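Local structure of catechol 2,3-dioxygenase (Rhodococcus sp., 2WL9) at residues D22-A25 and G29-V32; N193-S198 and M214-H219; L229-K234 and D286-G291; C254-P257 and L261-P264. The protein probably cleaves the ring of catechol-type substrates at an iron site by extradiol addition of dioxygen, a step in the breakdown of aromatic hydrocarbons. One frame throughout, in Å; residues are numbered along the deposited sequence.

Contacts 1, 2 and 3 come in series along the chain, with contact 4 nested in contact 3. Contact 1 closes the tight loop between helix 17-24 and strand 31-33 in the N-terminal half. Contact 2 closes the loop from 193-198 to strand 210-217. Helix 220-232 follows that strand directly, and its end is tied by contact 3 to the loop 286-291. Contact 4, the hairpin of strands 250-255 and 261-266, lies inside the long loop that contact 3 closes. Strand 261-266 runs beside strand 210-217, so contacts 2 and 4 share a sheet. Contact 1 meets both of them: Tyr-23 lies against the hairpin, and Met-30 touches Ile-215.

Contact 1 of 4, residues D22-A25 and G29-V32; sequences DYAA and GMQV
The backbone turns back after Ala-24 and Ala-25, where Ala-24 O accepts a hydrogen bond from Met-30 N (3.0 Å) and Ala-25 O a weak one from Gly-29 N (3.1 Å). This is the tight alpha-to-beta connection of a beta-alpha-beta-beta-beta module, the unit from which vicinal oxygen chelate folds are built, and here it leads from helix 17-24 into edge strand 31-33. The Met-30 bond is somewhat bent, 144° at the hydrogen, with the donor tilted 18° from the plane of the Ala-24 carbonyl. Gly-29 has a positive phi, where a CB would press on the carbonyl oxygen of the preceding residue.

The backbone sets Met-30 CB 3.3 Å from Ala-24 O, the same oxygen that Met-30 N binds. With chi1 at -63°, CG stays beside that N and lies 3.6 Å from Ala-24 O. Beyond CG the chain runs extended, and SD passes the methyl of Ala-24 before the chain goes on to Trp-262. Leu-43 of strand 40-44 and Trp-262 of strand 261-266 pack against both of these side chains and cover the contact. On the strand side, Met-30 O sits over Ala-25, taking a CA-H...O contact from Ala-25 CA at 3.3 Å. Val-32 reaches the same alanine with only one of its branches: CG2, anti to the carbonyl carbon of Val-32, meets Ala-25 CB at 3.7 Å.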
loop_
_atom_site.group_PDB
_atom_site.type_symbol
_atom_site.label_atom_id
_atom_site.label_comp_id
_atom_site.label_asym_id
_atom_site.label_seq_id
_atom_site.Cartn_x
_atom_site.Cartn_y
_atom_site.Cartn_z
ATOM N N ASP C 22 11.243 -15.114 -40.134
ATOM C CA ASP C 22 9.989 -14.453 -40.523
ATOM C C ASP C 22 8.879 -14.690 -39.501
ATOM O O ASP C 22 8.117 -13.780 -39.174
ATOM C CB ASP C 22 9.527 -14.946 -41.901
ATOM C CG ASP C 22 10.323 -14.339 -43.052
ATOM O OD1 ASP C 22 11.404 -13.751 -42.825
ATOM O OD2 ASP C 22 9.859 -14.468 -44.203
ATOM N N TYR C 23 8.819 -15.916 -38.984
ATOM C CA TYR C 23 7.760 -16.345 -38.091
ATOM C C TYR C 23 7.987 -15.884 -36.653
ATOM O O TYR C 23 7.149 -15.182 -36.086
ATOM C CB TYR C 23 7.633 -17.863 -38.164
ATOM C CG TYR C 23 6.610 -18.498 -37.247
ATOM C CD1 TYR C 23 5.290 -18.666 -37.662
ATOM C CD2 TYR C 23 6.974 -18.979 -35.987
ATOM C CE1 TYR C 23 4.350 -19.278 -36.836
ATOM C CE2 TYR C 23 6.037 -19.597 -35.156
ATOM C CZ TYR C 23 4.728 -19.743 -35.589
ATOM O OH TYR C 23 3.791 -20.352 -34.772
ATOM N N ALA C 24 9.122 -16.271 -36.072
ATOM C CA ALA C 24 9.382 -16.004 -34.655
ATOM C C ALA C 24 9.674 -14.532 -34.354
ATOM O O ALA C 24 9.297 -14.032 -33.295
ATOM C CB ALA C 24 10.504 -16.886 -34.147
ATOM N N ALA C 25 10.345 -13.845 -35.273
ATOM C CA ALA C 25 10.598 -12.412 -35.096
ATOM C C ALA C 25 9.492 -11.557 -35.712
ATOM O O ALA C 25 8.911 -10.698 -35.036
ATOM C CB ALA C 25 11.966 -12.026 -35.652
ATOM N N GLY C 29 7.512 -11.571 -32.386
ATOM C CA GLY C 29 8.157 -10.427 -31.723
ATOM C C GLY C 29 9.474 -10.769 -31.053
ATOM O O GLY C 29 10.094 -9.921 -30.403
ATOM N N MET C 30 9.913 -12.012 -31.209
ATOM C CA MET C 30 11.223 -12.419 -30.691
ATOM C C MET C 30 12.339 -11.682 -31.418
ATOM O O MET C 30 12.130 -11.139 -32.497
ATOM C CB MET C 30 11.411 -13.927 -30.819
ATOM C CG MET C 30 10.416 -14.693 -29.986
ATOM S SD MET C 30 10.754 -16.443 -29.872
ATOM C CE MET C 30 9.405 -16.897 -28.789
ATOM N N GLN C 31 13.512 -11.647 -30.804
ATOM C CA GLN C 31 14.666 -10.999 -31.405
ATOM C C GLN C 31 15.594 -12.044 -31.995
ATOM O O GLN C 31 15.997 -12.979 -31.307
ATOM C CB GLN C 31 15.421 -10.163 -30.369
ATOM C CG GLN C 31 16.579 -9.369 -30.966
ATOM C CD GLN C 31 17.297 -8.513 -29.948
ATOM O OE1 GLN C 31 16.969 -8.528 -28.763
ATOM N NE2 GLN C 31 18.291 -7.765 -30.407
ATOM N N VAL C 32 15.923 -11.886 -33.272
ATOM C CA VAL C 32 16.889 -12.768 -33.918
ATOM C C VAL C 32 18.298 -12.335 -33.518
ATOM O O VAL C 32 18.648 -11.151 -33.608
ATOM C CB VAL C 32 16.745 -12.775 -35.468
ATOM C CG1 VAL C 32 17.868 -13.559 -36.107
ATOM C CG2 VAL C 32 15.396 -13.364 -35.889
#

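Contact 2 of 4, residues N193-S198 and M214-H219; sequences NDRHHS and MIEYTH
A single charge pair joins the two segments: Arg-195 NH1 and Glu-216 OE1 form a salt bridge at 3.0 Å. The hydrogen bond within it is weak, bent to 122° at the hydrogen. OE1 lies at the edge of the guanidinium and near its plane, but the carboxylate is turned 73° against that plane, so only one nitrogen and one oxygen meet. The two chains run alongside one another, head to tail, and Arg-195 NH1 comes to 4.0 Å from Glu-216 CB. Arg-195 is extended until it bends at chi3 (-63°), whereas Glu-216 stays extended.

Both groups are also held by main-chain atoms. Arg-195 NH2 bonds Val-141 O, the stronger partner of the arginine, and also Gly-146 O, while NE bonds Gln-145 O. The guanidinium thus bridges the segment before strand 149-152 to strand 210-217, in the second, C-terminal pair of modules of this vicinal oxygen chelate fold. From the side chain of Arg-195 to the bound iron is about 9 Å. Glu-216 OE2 accepts from Ser-268 N, so both carboxylate oxygens of this buried residue are paired.

Within the loop, Asn-193 makes an Asx turn. Its OD1 accepts from Arg-195 N at 2.7 Å, in the carbonyl plane, fixing the backbone from which the arginine starts, while ND2 bonds Thr-5 O.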
loop_
_atom_site.group_PDB
_atom_site.type_symbol
_atom_site.label_atom_id
_atom_site.label_comp_id
_atom_site.label_asym_id
_atom_site.label_seq_id
_atom_site.Cartn_x
_atom_site.Cartn_y
_atom_site.Cartn_z
ATOM N N ASN C 193 7.836 -23.074 -10.646
ATOM C CA ASN C 193 7.831 -21.645 -10.321
ATOM C C ASN C 193 6.414 -21.104 -10.495
ATOM O O ASN C 193 5.459 -21.885 -10.596
ATOM C CB ASN C 193 8.825 -20.871 -11.201
ATOM C CG ASN C 193 8.563 -21.053 -12.681
ATOM O OD1 ASN C 193 7.432 -20.905 -13.149
ATOM N ND2 ASN C 193 9.610 -21.377 -13.430
ATOM N N ASP C 194 6.284 -19.779 -10.540
ATOM C CA ASP C 194 4.972 -19.126 -10.631
ATOM C C ASP C 194 4.234 -19.376 -11.950
ATOM O O ASP C 194 3.045 -19.082 -12.042
ATOM C CB ASP C 194 5.094 -17.616 -10.399
ATOM C CG ASP C 194 5.109 -17.233 -8.920
ATOM O OD1 ASP C 194 5.423 -16.054 -8.632
ATOM O OD2 ASP C 194 4.807 -18.086 -8.051
ATOM N N ARG C 195 4.917 -19.893 -12.973
ATOM C CA ARG C 195 4.217 -20.242 -14.210
ATOM C C ARG C 195 3.335 -21.459 -13.971
ATOM O O ARG C 195 3.819 -22.494 -13.489
ATOM C CB ARG C 195 5.181 -20.496 -15.374
ATOM C CG ARG C 195 4.456 -20.620 -16.704
ATOM C CD ARG C 195 5.406 -20.861 -17.872
ATOM N NE ARG C 195 6.343 -19.757 -18.113
ATOM C CZ ARG C 195 6.029 -18.594 -18.688
ATOM N NH1 ARG C 195 4.785 -18.332 -19.078
ATOM N NH2 ARG C 195 6.969 -17.677 -18.865
ATOM N N HIS C 196 2.052 -21.338 -14.322
ATOM C CA HIS C 196 1.072 -22.391 -14.017
ATOM C C HIS C 196 1.637 -23.784 -14.254
ATOM O O HIS C 196 1.545 -24.654 -13.385
ATOM C CB HIS C 196 -0.228 -22.255 -14.810
ATOM C CG HIS C 196 -1.152 -23.411 -14.591
ATOM N ND1 HIS C 196 -2.086 -23.432 -13.577
ATOM C CD2 HIS C 196 -1.236 -24.615 -15.204
ATOM C CE1 HIS C 196 -2.717 -24.592 -13.587
ATOM N NE2 HIS C 196 -2.221 -25.330 -14.563
ATOM N N HIS C 197 2.182 -23.989 -15.449
ATOM C CA HIS C 197 3.022 -25.154 -15.724
ATOM C C HIS C 197 4.145 -24.803 -16.700
ATOM O O HIS C 197 4.003 -23.880 -17.512
ATOM C CB HIS C 197 2.198 -26.367 -16.201
ATOM C CG HIS C 197 1.361 -26.112 -17.416
ATOM N ND1 HIS C 197 1.690 -26.599 -18.663
ATOM C CD2 HIS C 197 0.194 -25.441 -17.574
ATOM C CE1 HIS C 197 0.764 -26.237 -19.536
ATOM N NE2 HIS C 197 -0.152 -25.532 -18.900
ATOM N N SER C 198 5.260 -25.521 -16.564
ATOM C CA SER C 198 6.395 -25.467 -17.486
ATOM C C SER C 198 6.389 -26.671 -18.418
ATOM O O SER C 198 7.050 -26.667 -19.458
ATOM C CB SER C 198 7.707 -25.497 -16.705
ATOM O OG SER C 198 7.766 -24.453 -15.769
ATOM N N MET C 214 4.260 -22.833 -25.589
ATOM C CA MET C 214 3.470 -21.687 -25.227
ATOM C C MET C 214 4.398 -20.552 -24.795
ATOM O O MET C 214 5.267 -20.761 -24.067
ATOM C CB MET C 214 2.572 -22.040 -24.086
ATOM C CG MET C 214 1.718 -21.017 -23.652
ATOM S SD MET C 214 2.344 -19.682 -22.630
ATOM C CE MET C 214 0.973 -18.853 -22.246
ATOM N N ILE C 215 4.172 -19.383 -25.336
ATOM C CA ILE C 215 4.875 -18.167 -25.056
ATOM C C ILE C 215 3.828 -17.113 -24.601
ATOM O O ILE C 215 2.715 -17.082 -25.073
ATOM C CB ILE C 215 5.704 -17.646 -26.228
ATOM C CG1 ILE C 215 4.847 -17.293 -27.423
ATOM C CG2 ILE C 215 6.823 -18.589 -26.604
ATOM C CD1 ILE C 215 5.591 -16.852 -28.596
ATOM N N GLU C 216 4.231 -16.282 -23.661
ATOM C CA GLU C 216 3.276 -15.377 -23.038
ATOM C C GLU C 216 3.697 -13.923 -23.199
ATOM O O GLU C 216 4.845 -13.575 -22.927
ATOM C CB GLU C 216 3.126 -15.743 -21.558
ATOM C CG GLU C 216 2.011 -14.997 -20.836
ATOM C CD GLU C 216 1.950 -15.328 -19.367
ATOM O OE1 GLU C 216 2.725 -16.194 -18.910
ATOM O OE2 GLU C 216 1.134 -14.703 -18.660
ATOM N N TYR C 217 2.764 -13.082 -23.652
ATOM C CA TYR C 217 2.968 -11.638 -23.705
ATOM C C TYR C 217 2.532 -10.975 -22.401
ATOM O O TYR C 217 1.594 -11.450 -21.746
ATOM C CB TYR C 217 2.143 -11.037 -24.838
ATOM C CG TYR C 217 2.542 -11.460 -26.226
ATOM C CD1 TYR C 217 3.767 -11.068 -26.774
ATOM C CD2 TYR C 217 1.676 -12.224 -27.015
ATOM C CE1 TYR C 217 4.123 -11.433 -28.064
ATOM C CE2 TYR C 217 2.022 -12.598 -28.308
ATOM C CZ TYR C 217 3.249 -12.202 -28.821
ATOM O OH TYR C 217 3.599 -12.568 -30.096
ATOM N N THR C 218 3.190 -9.873 -22.030
ATOM C CA THR C 218 2.740 -9.074 -20.879
ATOM C C THR C 218 1.448 -8.320 -21.196
ATOM O O THR C 218 0.599 -8.124 -20.313
ATOM C CB THR C 218 3.801 -8.046 -20.388
ATOM O OG1 THR C 218 4.131 -7.143 -21.448
ATOM C CG2 THR C 218 5.060 -8.735 -19.879
ATOM N N HIS C 219 1.299 -7.924 -22.460
ATOM C CA HIS C 219 0.214 -7.056 -22.891
ATOM C C HIS C 219 -0.716 -7.789 -23.849
ATOM O O HIS C 219 -0.268 -8.416 -24.820
ATOM C CB HIS C 219 0.769 -5.813 -23.592
ATOM C CG HIS C 219 1.424 -4.826 -22.675
ATOM N ND1 HIS C 219 2.447 -5.164 -21.817
ATOM C CD2 HIS C 219 1.213 -3.498 -22.505
ATOM C CE1 HIS C 219 2.839 -4.089 -21.155
ATOM N NE2 HIS C 219 2.103 -3.065 -21.551
#

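Contact 3 of 4, residues L229-K234 and D286-G291; sequences LVRQQK and DNEVEG
Arg-231 reaches from the last turn of helix 220-232 to Glu-288 in the loop 286-291. It was deposited in two conformers, and the account here is of one conformer. From CB the chain first folds: CG lies beside the backbone N, and CD turns again at chi2 (-70°). After that it straightens through NE, and along its way it touches Val-237 of strand 237-240, which also packs against Glu-288. At the tip, Arg-231 NH1 bonds Glu-288 OE2 at 2.7 Å and NH2 bonds Glu-288 OE1 at 2.9 Å. Both bonds are nearly straight, the first 163° at its hydrogen, and each oxygen offers its syn lone pair. Arg-231 CZ faces the middle of the carboxylate, 3.6 Å from Glu-288 OE1.

Glu-288 comes from the opposite direction with an extended chain. The two flat groups are nearly coplanar, 7° apart, and meeting edge to edge at two points they resist rotation about the last bond of either side chain. Glu-288 OE1 also accepts from Gln-240 NE2, which gives that oxygen a second donor.

Just after the arginine the helix ends in a Schellman motif with Lys-234, at positive phi, as its C-prime residue. Lys-234 N makes a weak bond to Arg-231 O. The pair itself is a classic end-on bidentate salt bridge, here on the protein surface, joining a helix C terminus to a loop.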
loop_
_atom_site.group_PDB
_atom_site.type_symbol
_atom_site.label_atom_id
_atom_site.label_comp_id
_atom_site.label_asym_id
_atom_site.label_seq_id
_atom_site.Cartn_x
_atom_site.Cartn_y
_atom_site.Cartn_z
ATOM N N LEU C 229 -1.860 -11.155 -37.417
ATOM C CA LEU C 229 -0.823 -11.517 -38.376
ATOM C C LEU C 229 -0.905 -12.968 -38.839
ATOM O O LEU C 229 -0.836 -13.232 -40.041
ATOM C CB LEU C 229 0.576 -11.206 -37.819
ATOM C CG LEU C 229 1.287 -9.980 -38.400
ATOM C CD1 LEU C 229 2.570 -9.675 -37.640
ATOM C CD2 LEU C 229 1.581 -10.167 -39.890
ATOM N N VAL C 230 -1.054 -13.898 -37.893
ATOM C CA VAL C 230 -1.216 -15.321 -38.207
ATOM C C VAL C 230 -2.358 -15.524 -39.203
ATOM O O VAL C 230 -2.205 -16.250 -40.199
ATOM C CB VAL C 230 -1.457 -16.182 -36.920
ATOM C CG1 VAL C 230 -1.910 -17.593 -37.273
ATOM C CG2 VAL C 230 -0.197 -16.243 -36.069
ATOM N N ARG C 231 -3.481 -14.858 -38.922
ATOM C CA ARG C 231 -4.687 -14.935 -39.748
ATOM C C ARG C 231 -4.461 -14.320 -41.129
ATOM O O ARG C 231 -4.903 -14.868 -42.147
ATOM C CB ARG C 231 -5.850 -14.223 -39.050
ATOM C CG ARG C 231 -6.367 -14.918 -37.802
ATOM C CD ARG C 231 -7.076 -16.204 -38.152
ATOM N NE ARG C 231 -7.648 -16.862 -36.984
ATOM C CZ ARG C 231 -8.121 -18.101 -37.001
ATOM N NH1 ARG C 231 -8.079 -18.800 -38.127
ATOM N NH2 ARG C 231 -8.630 -18.642 -35.902
ATOM N N GLN C 232 -3.777 -13.175 -41.154
ATOM C CA GLN C 232 -3.439 -12.486 -42.398
ATOM C C GLN C 232 -2.483 -13.315 -43.264
ATOM O O GLN C 232 -2.632 -13.360 -44.484
ATOM C CB GLN C 232 -2.821 -11.113 -42.107
ATOM C CG GLN C 232 -2.684 -10.212 -43.340
ATOM C CD GLN C 232 -1.924 -8.923 -43.067
ATOM O OE1 GLN C 232 -0.869 -8.922 -42.422
ATOM N NE2 GLN C 232 -2.456 -7.814 -43.569
ATOM N N GLN C 233 -1.514 -13.972 -42.629
ATOM C CA GLN C 233 -0.500 -14.746 -43.358
ATOM C C GLN C 233 -0.972 -16.165 -43.698
ATOM O O GLN C 233 -0.197 -16.983 -44.208
ATOM C CB GLN C 233 0.827 -14.769 -42.589
ATOM C CG GLN C 233 1.517 -13.406 -42.492
ATOM C CD GLN C 233 3.006 -13.505 -42.172
ATOM O OE1 GLN C 233 3.653 -14.519 -42.450
ATOM N NE2 GLN C 233 3.556 -12.442 -41.584
ATOM N N LYS C 234 -2.250 -16.431 -43.416
ATOM C CA LYS C 234 -2.922 -17.701 -43.708
ATOM C C LYS C 234 -2.242 -18.919 -43.073
ATOM O O LYS C 234 -2.262 -20.021 -43.632
ATOM C CB LYS C 234 -3.122 -17.886 -45.223
ATOM N N ASP C 286 -11.946 -23.658 -29.868
ATOM C CA ASP C 286 -12.689 -24.475 -30.816
ATOM C C ASP C 286 -11.711 -25.048 -31.825
ATOM O O ASP C 286 -10.781 -24.357 -32.252
ATOM C CB ASP C 286 -13.734 -23.623 -31.527
ATOM C CG ASP C 286 -14.599 -22.848 -30.556
ATOM O OD1 ASP C 286 -15.499 -23.468 -29.949
ATOM O OD2 ASP C 286 -14.365 -21.627 -30.388
ATOM N N ASN C 287 -11.920 -26.313 -32.182
ATOM C CA ASN C 287 -11.082 -26.992 -33.161
ATOM C C ASN C 287 -11.251 -26.392 -34.546
ATOM O O ASN C 287 -12.370 -26.175 -35.002
ATOM C CB ASN C 287 -11.383 -28.492 -33.190
ATOM C CG ASN C 287 -11.108 -29.163 -31.857
ATOM O OD1 ASN C 287 -11.933 -29.118 -30.942
ATOM N ND2 ASN C 287 -9.944 -29.784 -31.740
ATOM N N GLU C 288 -10.130 -26.106 -35.197
ATOM C CA GLU C 288 -10.139 -25.582 -36.553
ATOM C C GLU C 288 -9.324 -26.526 -37.447
ATOM O O GLU C 288 -9.763 -27.649 -37.713
ATOM C CB GLU C 288 -9.605 -24.145 -36.562
ATOM C CG GLU C 288 -9.937 -23.313 -37.800
ATOM C CD GLU C 288 -9.539 -21.850 -37.636
ATOM O OE1 GLU C 288 -9.590 -21.338 -36.495
ATOM O OE2 GLU C 288 -9.173 -21.206 -38.644
ATOM N N VAL C 289 -8.138 -26.095 -37.882
ATOM C CA VAL C 289 -7.288 -26.911 -38.759
ATOM C C VAL C 289 -6.791 -28.148 -38.010
ATOM O O VAL C 289 -6.092 -28.041 -37.002
ATOM C CB VAL C 289 -6.095 -26.106 -39.346
ATOM C CG1 VAL C 289 -5.322 -26.954 -40.347
ATOM C CG2 VAL C 289 -6.582 -24.820 -40.013
ATOM N N GLU C 290 -7.173 -29.323 -38.504
ATOM C CA GLU C 290 -6.889 -30.573 -37.800
ATOM C C GLU C 290 -5.552 -31.205 -38.192
ATOM O O GLU C 290 -4.960 -30.846 -39.212
ATOM C CB GLU C 290 -8.050 -31.563 -37.972
ATOM C CG GLU C 290 -9.328 -31.106 -37.272
ATOM C CD GLU C 290 -10.386 -32.191 -37.183
ATOM O OE1 GLU C 290 -10.098 -33.272 -36.619
ATOM O OE2 GLU C 290 -11.515 -31.948 -37.659
ATOM N N GLY C 291 -5.077 -32.126 -37.357
ATOM C CA GLY C 291 -3.889 -32.927 -37.669
ATOM C C GLY C 291 -2.593 -32.516 -36.995
ATOM O O GLY C 291 -1.510 -32.922 -37.430
#

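Contact 4 of 4, residues C254-P257 and L261-P264; sequences CANP and LWEP. With FE (Fe (III) ion), chain K.
Cys-254 O is gripped from strand 261-266 by the N-H of Trp-262 at 2.9 Å and by a CA-H...O contact from Leu-261 CA at 3.3 Å. The methyl CD2 of Leu-261 comes almost as close to this oxygen. In return, Cys-254 N gives a nearly straight bond (175°) to Trp-262 O at 3.0 Å, so Cys-254 and Trp-262 are the hydrogen-bonded antiparallel pair of a beta hairpin.

The backbone of Asn-256 sets its CB over one face of the Trp-262 indole. From there chi1 (63°), with CG between the backbone N and carbonyl carbon, brings in the amide, and Asn-256 ND2 lies 3.2 Å from Trp-262 CD1. The amide stands at 83° to the ring. ND2 and NE1 are both donors and do not pair; OD1 accepts from Ser-258 N in the turn.

Glu-263, next along the strand, points away from the partner strand and binds the iron through OE1 at 2.3 Å. With His-149 and His-212 it makes the triad of two histidines and one carboxylate known from extradiol dioxygenases. Thr-251 OG1 bonds its OE2.

Strand 210-217 pairs in parallel with the other edge of strand 261-266, while Trp-20 and Tyr-23 of helix 17-24 cover the indole and Asn-256.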
loop_
_atom_site.group_PDB
_atom_site.type_symbol
_atom_site.label_atom_id
_atom_site.label_comp_id
_atom_site.label_asym_id
_atom_site.label_seq_id
_atom_site.Cartn_x
_atom_site.Cartn_y
_atom_site.Cartn_z
ATOM N N CYS C 254 -1.284 -22.313 -33.099
ATOM C CA CYS C 254 -1.042 -22.174 -34.536
ATOM C C CYS C 254 0.216 -22.914 -34.989
ATOM O O CYS C 254 1.107 -23.181 -34.183
ATOM C CB CYS C 254 -0.967 -20.695 -34.940
ATOM S SG CYS C 254 0.470 -19.763 -34.323
ATOM N N ALA C 255 0.278 -23.233 -36.283
ATOM C CA ALA C 255 1.418 -23.952 -36.869
ATOM C C ALA C 255 2.683 -23.106 -36.926
ATOM O O ALA C 255 2.626 -21.903 -37.164
ATOM C CB ALA C 255 1.071 -24.450 -38.269
ATOM N N ASN C 256 3.826 -23.749 -36.718
ATOM C CA ASN C 256 5.118 -23.104 -36.954
ATOM C C ASN C 256 5.811 -23.679 -38.213
ATOM O O ASN C 256 5.280 -24.600 -38.836
ATOM C CB ASN C 256 6.000 -23.142 -35.690
ATOM C CG ASN C 256 6.368 -24.550 -35.250
ATOM O OD1 ASN C 256 6.728 -25.410 -36.057
ATOM N ND2 ASN C 256 6.308 -24.780 -33.948
ATOM N N PRO C 257 6.968 -23.121 -38.614
ATOM C CA PRO C 257 7.624 -23.601 -39.838
ATOM C C PRO C 257 8.105 -25.049 -39.790
ATOM O O PRO C 257 8.446 -25.600 -40.835
ATOM C CB PRO C 257 8.821 -22.658 -39.992
ATOM C CG PRO C 257 8.453 -21.451 -39.226
ATOM C CD PRO C 257 7.661 -21.948 -38.061
ATOM N N LEU C 261 3.340 -26.940 -33.150
ATOM C CA LEU C 261 2.525 -25.803 -32.713
ATOM C C LEU C 261 3.190 -24.838 -31.745
ATOM O O LEU C 261 3.893 -25.247 -30.828
ATOM C CB LEU C 261 1.220 -26.295 -32.079
ATOM C CG LEU C 261 0.267 -27.129 -32.933
ATOM C CD1 LEU C 261 -0.872 -27.602 -32.062
ATOM C CD2 LEU C 261 -0.259 -26.303 -34.079
ATOM N N TRP C 262 2.946 -23.549 -31.960
ATOM C CA TRP C 262 3.207 -22.538 -30.940
ATOM C C TRP C 262 1.883 -21.984 -30.424
ATOM O O TRP C 262 0.922 -21.837 -31.183
ATOM C CB TRP C 262 4.086 -21.414 -31.488
ATOM C CG TRP C 262 5.551 -21.716 -31.438
ATOM C CD1 TRP C 262 6.136 -22.952 -31.356
ATOM C CD2 TRP C 262 6.625 -20.768 -31.504
ATOM N NE1 TRP C 262 7.504 -22.828 -31.344
ATOM C CE2 TRP C 262 7.832 -21.500 -31.440
ATOM C CE3 TRP C 262 6.684 -19.369 -31.608
ATOM C CZ2 TRP C 262 9.089 -20.884 -31.476
ATOM C CZ3 TRP C 262 7.943 -18.752 -31.648
ATOM C CH2 TRP C 262 9.124 -19.513 -31.575
ATOM N N GLU C 263 1.854 -21.677 -29.132
ATOM C CA GLU C 263 0.654 -21.220 -28.462
ATOM C C GLU C 263 0.907 -19.845 -27.826
ATOM O O GLU C 263 1.262 -19.764 -26.654
ATOM C CB GLU C 263 0.228 -22.258 -27.412
ATOM C CG GLU C 263 -1.103 -21.980 -26.709
ATOM C CD GLU C 263 -1.207 -22.665 -25.347
ATOM O OE1 GLU C 263 -0.336 -23.498 -25.010
ATOM O OE2 GLU C 263 -2.171 -22.386 -24.613
ATOM N N PRO C 264 0.742 -18.759 -28.610
ATOM C CA PRO C 264 0.864 -17.412 -28.057
ATOM C C PRO C 264 -0.249 -17.159 -27.047
ATOM O O PRO C 264 -1.397 -17.535 -27.288
ATOM C CB PRO C 264 0.678 -16.511 -29.282
ATOM C CG PRO C 264 1.013 -17.382 -30.444
ATOM C CD PRO C 264 0.507 -18.725 -30.064
HETATM FE FE FE K . -0.488 -25.215 -23.476
#